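Local coordinates for CoA-binding domain-containing protein (PDB 1IUK) that probably binds coenzyme A through a Rossmann-like domain, although its precise cellular role is unknown, at residues M1-A13 and V121-F134. Sequence-based numbering, arbitrary orientation.
Sequences MNDQELRAYLSQA and VADRCLMVEHKRLF
Helix 3-12 and helix 126-134 pack across each other, their axes 10.5 Å apart at closest approach and 107° apart in direction, with Arg7 and Leu133 the nearest residues by CA. The first leads into strand 15-19 and the second follows edge strand 120-122, so the contact brings together the first and last helices of a Rossmann-like fold, a five-stranded parallel sheet flanked by helices. Leu133 is the knob, seated in a hole formed by Asp3, Leu6, Arg7 and Leu10. Its CD1 meets Leu10 CD1 at 3.8 Å and also touches Leu6 CG, whereas its CD2 lies over one face of the Arg7 guanidinium. Deeper in, Leu10 CD2 reaches Leu126 CD1, and beyond them both leucines touch strand 73-76. Beside the knob runs a salt-bridge network of Asp3, Arg132, Glu129 and Arg124. Arg132 NH1 gives Asp3 OD2 a nearly straight bond (N-H...O 169°), modelled very short at 2.5 Å; it lies in the guanidinium plane but reaches the syn side of OD2 from out of the carboxylate plane, while NE and NH1 together grip Glu129 OE2 side-on. Two acids thus fix the rotation of this guanidinium, and Arg124 NH1 adds a 3.4 Å salt bridge to the same Glu129 OE2. Phe134, its CG anti to the carbonyl carbon, slips its ring alongside helix 3-12: Leu10 CB stands at the ring edge, 3.8 Å from CE1, and Arg7 CG approaches CE2 obliquely. Bent at chi3, the Arg7 chain carries NH1 to Leu133 O; their 2.6 Å hydrogen bond is short but strongly bent (N-H...O 123°), hence weak, with the oxygen in the guanidinium plane.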
# COMPACT_ATOMS: atom_id res chain seq x y z
N MET A 1 8.66 8.23 10.13
CA MET A 1 9.62 8.83 9.17
C MET A 1 9.46 10.34 9.12
O MET A 1 8.34 10.83 8.98
CB MET A 1 9.37 8.25 7.77
CG MET A 1 10.63 8.06 6.96
SD MET A 1 10.38 7.09 5.47
CE MET A 1 9.49 5.71 6.09
N ASN A 2 10.56 11.08 9.24
CA ASN A 2 10.44 12.54 9.18
C ASN A 2 10.11 12.92 7.73
O ASN A 2 10.34 12.12 6.81
CB ASN A 2 11.71 13.24 9.73
CG ASN A 2 12.85 13.33 8.73
OD1 ASN A 2 13.97 12.93 9.03
ND2 ASN A 2 12.59 13.88 7.56
N ASP A 3 9.56 14.11 7.53
CA ASP A 3 9.16 14.57 6.20
C ASP A 3 10.24 14.53 5.13
O ASP A 3 9.98 14.10 4.01
CB ASP A 3 8.59 15.98 6.29
CG ASP A 3 7.23 16.02 6.96
OD1 ASP A 3 6.99 16.93 7.78
OD2 ASP A 3 6.41 15.12 6.67
N GLN A 4 11.43 15.00 5.48
CA GLN A 4 12.58 15.03 4.57
C GLN A 4 12.84 13.63 4.02
O GLN A 4 12.97 13.43 2.81
CB GLN A 4 13.82 15.53 5.33
CG GLN A 4 14.85 16.29 4.50
CD GLN A 4 16.24 16.29 5.15
OE1 GLN A 4 16.59 15.40 5.93
NE2 GLN A 4 17.05 17.30 4.81
N GLU A 5 12.92 12.68 4.94
CA GLU A 5 13.16 11.28 4.58
C GLU A 5 11.97 10.67 3.86
O GLU A 5 12.15 9.98 2.85
CB GLU A 5 13.48 10.46 5.82
CG GLU A 5 13.71 8.99 5.49
CD GLU A 5 14.29 8.21 6.66
OE1 GLU A 5 14.37 6.97 6.56
OE2 GLU A 5 14.65 8.85 7.67
N LEU A 6 10.75 10.90 4.36
CA LEU A 6 9.55 10.37 3.73
C LEU A 6 9.41 10.93 2.31
O LEU A 6 8.95 10.24 1.41
CB LEU A 6 8.31 10.71 4.56
CG LEU A 6 7.01 10.10 4.04
CD1 LEU A 6 7.19 8.63 3.73
CD2 LEU A 6 5.92 10.30 5.08
N ARG A 7 9.81 12.18 2.11
CA ARG A 7 9.74 12.77 0.78
C ARG A 7 10.72 12.04 -0.15
O ARG A 7 10.36 11.63 -1.26
CB ARG A 7 10.08 14.26 0.83
CG ARG A 7 9.70 15.02 -0.44
CD ARG A 7 10.20 16.46 -0.39
NE ARG A 7 10.36 16.91 0.99
CZ ARG A 7 9.43 17.55 1.68
NH1 ARG A 7 8.25 17.82 1.12
NH2 ARG A 7 9.66 17.90 2.94
N ALA A 8 11.95 11.87 0.32
CA ALA A 8 12.98 11.19 -0.47
C ALA A 8 12.50 9.80 -0.82
O ALA A 8 12.71 9.30 -1.93
CB ALA A 8 14.30 11.11 0.32
N TYR A 9 11.82 9.17 0.13
CA TYR A 9 11.31 7.83 -0.07
C TYR A 9 10.19 7.77 -1.13
O TYR A 9 10.23 6.95 -2.06
CB TYR A 9 10.80 7.25 1.25
CG TYR A 9 10.60 5.76 1.16
CD1 TYR A 9 9.60 5.24 0.34
CD2 TYR A 9 11.48 4.87 1.77
CE1 TYR A 9 9.50 3.88 0.11
CE2 TYR A 9 11.39 3.50 1.54
CZ TYR A 9 10.40 3.01 0.70
OH TYR A 9 10.31 1.68 0.39
N LEU A 10 9.19 8.63 -1.00
CA LEU A 10 8.09 8.63 -1.95
C LEU A 10 8.50 9.06 -3.36
O LEU A 10 8.01 8.51 -4.34
CB LEU A 10 6.97 9.54 -1.44
CG LEU A 10 6.33 9.10 -0.12
CD1 LEU A 10 5.26 10.11 0.27
CD2 LEU A 10 5.70 7.72 -0.27
N SER A 11 9.40 10.03 -3.46
CA SER A 11 9.82 10.52 -4.78
C SER A 11 10.64 9.51 -5.55
O SER A 11 10.60 9.46 -6.78
CB SER A 11 10.59 11.85 -4.66
OG SER A 11 11.77 11.70 -3.89
N GLN A 12 11.38 8.67 -4.83
CA GLN A 12 12.20 7.67 -5.47
C GLN A 12 11.42 6.39 -5.83
O GLN A 12 11.75 5.70 -6.79
CB GLN A 12 13.40 7.35 -4.56
CG GLN A 12 14.59 6.82 -5.31
CD GLN A 12 14.50 5.32 -5.48
OE1 GLN A 12 14.08 4.61 -4.56
NE2 GLN A 12 14.89 4.84 -6.66
N ALA A 13 10.37 6.11 -5.07
CA ALA A 13 9.53 4.93 -5.28
C ALA A 13 8.84 4.88 -6.64
O ALA A 13 8.50 5.91 -7.22
CB ALA A 13 8.47 4.84 -4.17
N VAL A 121 4.37 3.25 8.07
CA VAL A 121 3.72 4.55 8.26
C VAL A 121 2.28 4.10 8.52
O VAL A 121 1.73 3.30 7.75
CB VAL A 121 3.79 5.45 7.01
CG1 VAL A 121 2.94 6.69 7.23
CG2 VAL A 121 5.24 5.85 6.74
N ALA A 122 1.68 4.55 9.61
CA ALA A 122 0.33 4.09 9.93
C ALA A 122 -0.71 5.18 10.17
O ALA A 122 -0.39 6.28 10.64
CB ALA A 122 0.38 3.15 11.15
N ASP A 123 -1.96 4.85 9.85
CA ASP A 123 -3.09 5.75 10.01
C ASP A 123 -2.90 7.12 9.31
O ASP A 123 -3.04 8.18 9.93
CB ASP A 123 -3.39 5.95 11.50
CG ASP A 123 -4.86 6.25 11.77
OD1 ASP A 123 -5.28 6.22 12.94
OD2 ASP A 123 -5.60 6.51 10.79
N ARG A 124 -2.59 7.07 8.02
CA ARG A 124 -2.41 8.27 7.20
C ARG A 124 -2.93 7.93 5.81
O ARG A 124 -2.87 6.78 5.39
CB ARG A 124 -0.94 8.67 7.13
CG ARG A 124 -0.43 9.39 8.36
CD ARG A 124 0.66 10.38 8.00
NE ARG A 124 2.01 9.82 8.12
CZ ARG A 124 3.14 10.53 8.12
NH1 ARG A 124 3.10 11.85 8.02
NH2 ARG A 124 4.31 9.91 8.24
N CYS A 125 -3.46 8.93 5.11
CA CYS A 125 -3.94 8.71 3.76
C CYS A 125 -2.78 9.04 2.83
O CYS A 125 -2.32 10.18 2.79
CB CYS A 125 -5.14 9.62 3.45
SG CYS A 125 -5.85 9.32 1.81
N LEU A 126 -2.31 8.04 2.09
CA LEU A 126 -1.19 8.24 1.18
C LEU A 126 -1.42 9.38 0.17
O LEU A 126 -0.48 10.12 -0.15
CB LEU A 126 -0.87 6.92 0.45
CG LEU A 126 0.39 6.88 -0.43
CD1 LEU A 126 1.56 7.57 0.27
CD2 LEU A 126 0.74 5.42 -0.74
N MET A 127 -2.64 9.52 -0.34
CA MET A 127 -2.93 10.59 -1.30
C MET A 127 -2.73 11.94 -0.64
O MET A 127 -2.03 12.82 -1.16
CB MET A 127 -4.37 10.51 -1.80
CG MET A 127 -4.78 11.71 -2.66
SD MET A 127 -6.37 11.43 -3.44
CE MET A 127 -7.40 11.25 -1.95
N VAL A 128 -3.36 12.10 0.52
CA VAL A 128 -3.27 13.34 1.27
C VAL A 128 -1.82 13.66 1.56
O VAL A 128 -1.36 14.77 1.30
CB VAL A 128 -4.05 13.23 2.57
CG1 VAL A 128 -3.64 14.33 3.53
CG2 VAL A 128 -5.55 13.29 2.27
N GLU A 129 -1.09 12.67 2.09
CA GLU A 129 0.32 12.86 2.43
C GLU A 129 1.17 13.19 1.21
O GLU A 129 2.10 14.00 1.31
CB GLU A 129 0.86 11.61 3.12
CG GLU A 129 0.38 11.47 4.56
CD GLU A 129 0.45 12.77 5.34
OE1 GLU A 129 -0.58 13.19 5.91
OE2 GLU A 129 1.54 13.38 5.39
N HIS A 130 0.86 12.57 0.08
CA HIS A 130 1.61 12.83 -1.14
C HIS A 130 1.39 14.29 -1.57
O HIS A 130 2.34 14.99 -1.97
CB HIS A 130 1.15 11.90 -2.26
CG HIS A 130 1.97 12.01 -3.50
ND1 HIS A 130 1.64 12.85 -4.54
CD2 HIS A 130 3.10 11.36 -3.88
CE1 HIS A 130 2.54 12.72 -5.51
NE2 HIS A 130 3.43 11.82 -5.13
N LYS A 131 0.15 14.74 -1.48
CA LYS A 131 -0.20 16.11 -1.83
C LYS A 131 0.53 17.09 -0.93
O LYS A 131 1.12 18.04 -1.42
CB LYS A 131 -1.70 16.34 -1.70
CG LYS A 131 -2.48 15.83 -2.88
CD LYS A 131 -3.97 15.89 -2.60
CE LYS A 131 -4.75 15.53 -3.85
NZ LYS A 131 -6.11 16.12 -3.84
N ARG A 132 0.50 16.84 0.37
CA ARG A 132 1.15 17.73 1.34
C ARG A 132 2.66 17.86 1.22
O ARG A 132 3.23 18.91 1.53
CB ARG A 132 0.83 17.29 2.76
CG ARG A 132 1.63 18.04 3.81
CD ARG A 132 1.42 17.45 5.21
NE ARG A 132 2.17 16.21 5.37
CZ ARG A 132 3.44 16.14 5.77
NH1 ARG A 132 4.04 14.96 5.88
NH2 ARG A 132 4.11 17.24 6.06
N LEU A 133 3.31 16.78 0.78
CA LEU A 133 4.76 16.78 0.67
C LEU A 133 5.28 17.30 -0.66
O LEU A 133 6.38 17.85 -0.72
CB LEU A 133 5.30 15.36 0.90
CG LEU A 133 5.27 14.81 2.32
CD1 LEU A 133 5.50 13.29 2.30
CD2 LEU A 133 6.34 15.50 3.15
N PHE A 134 4.48 17.15 -1.71
CA PHE A 134 4.90 17.56 -3.05
C PHE A 134 4.17 18.75 -3.67
O PHE A 134 4.37 19.04 -4.85
CB PHE A 134 4.83 16.36 -3.99
CG PHE A 134 5.70 15.22 -3.55
CD1 PHE A 134 5.13 14.04 -3.09
CD2 PHE A 134 7.08 15.36 -3.53
CE1 PHE A 134 5.93 13.02 -2.59
CE2 PHE A 134 7.88 14.35 -3.04
CZ PHE A 134 7.31 13.17 -2.56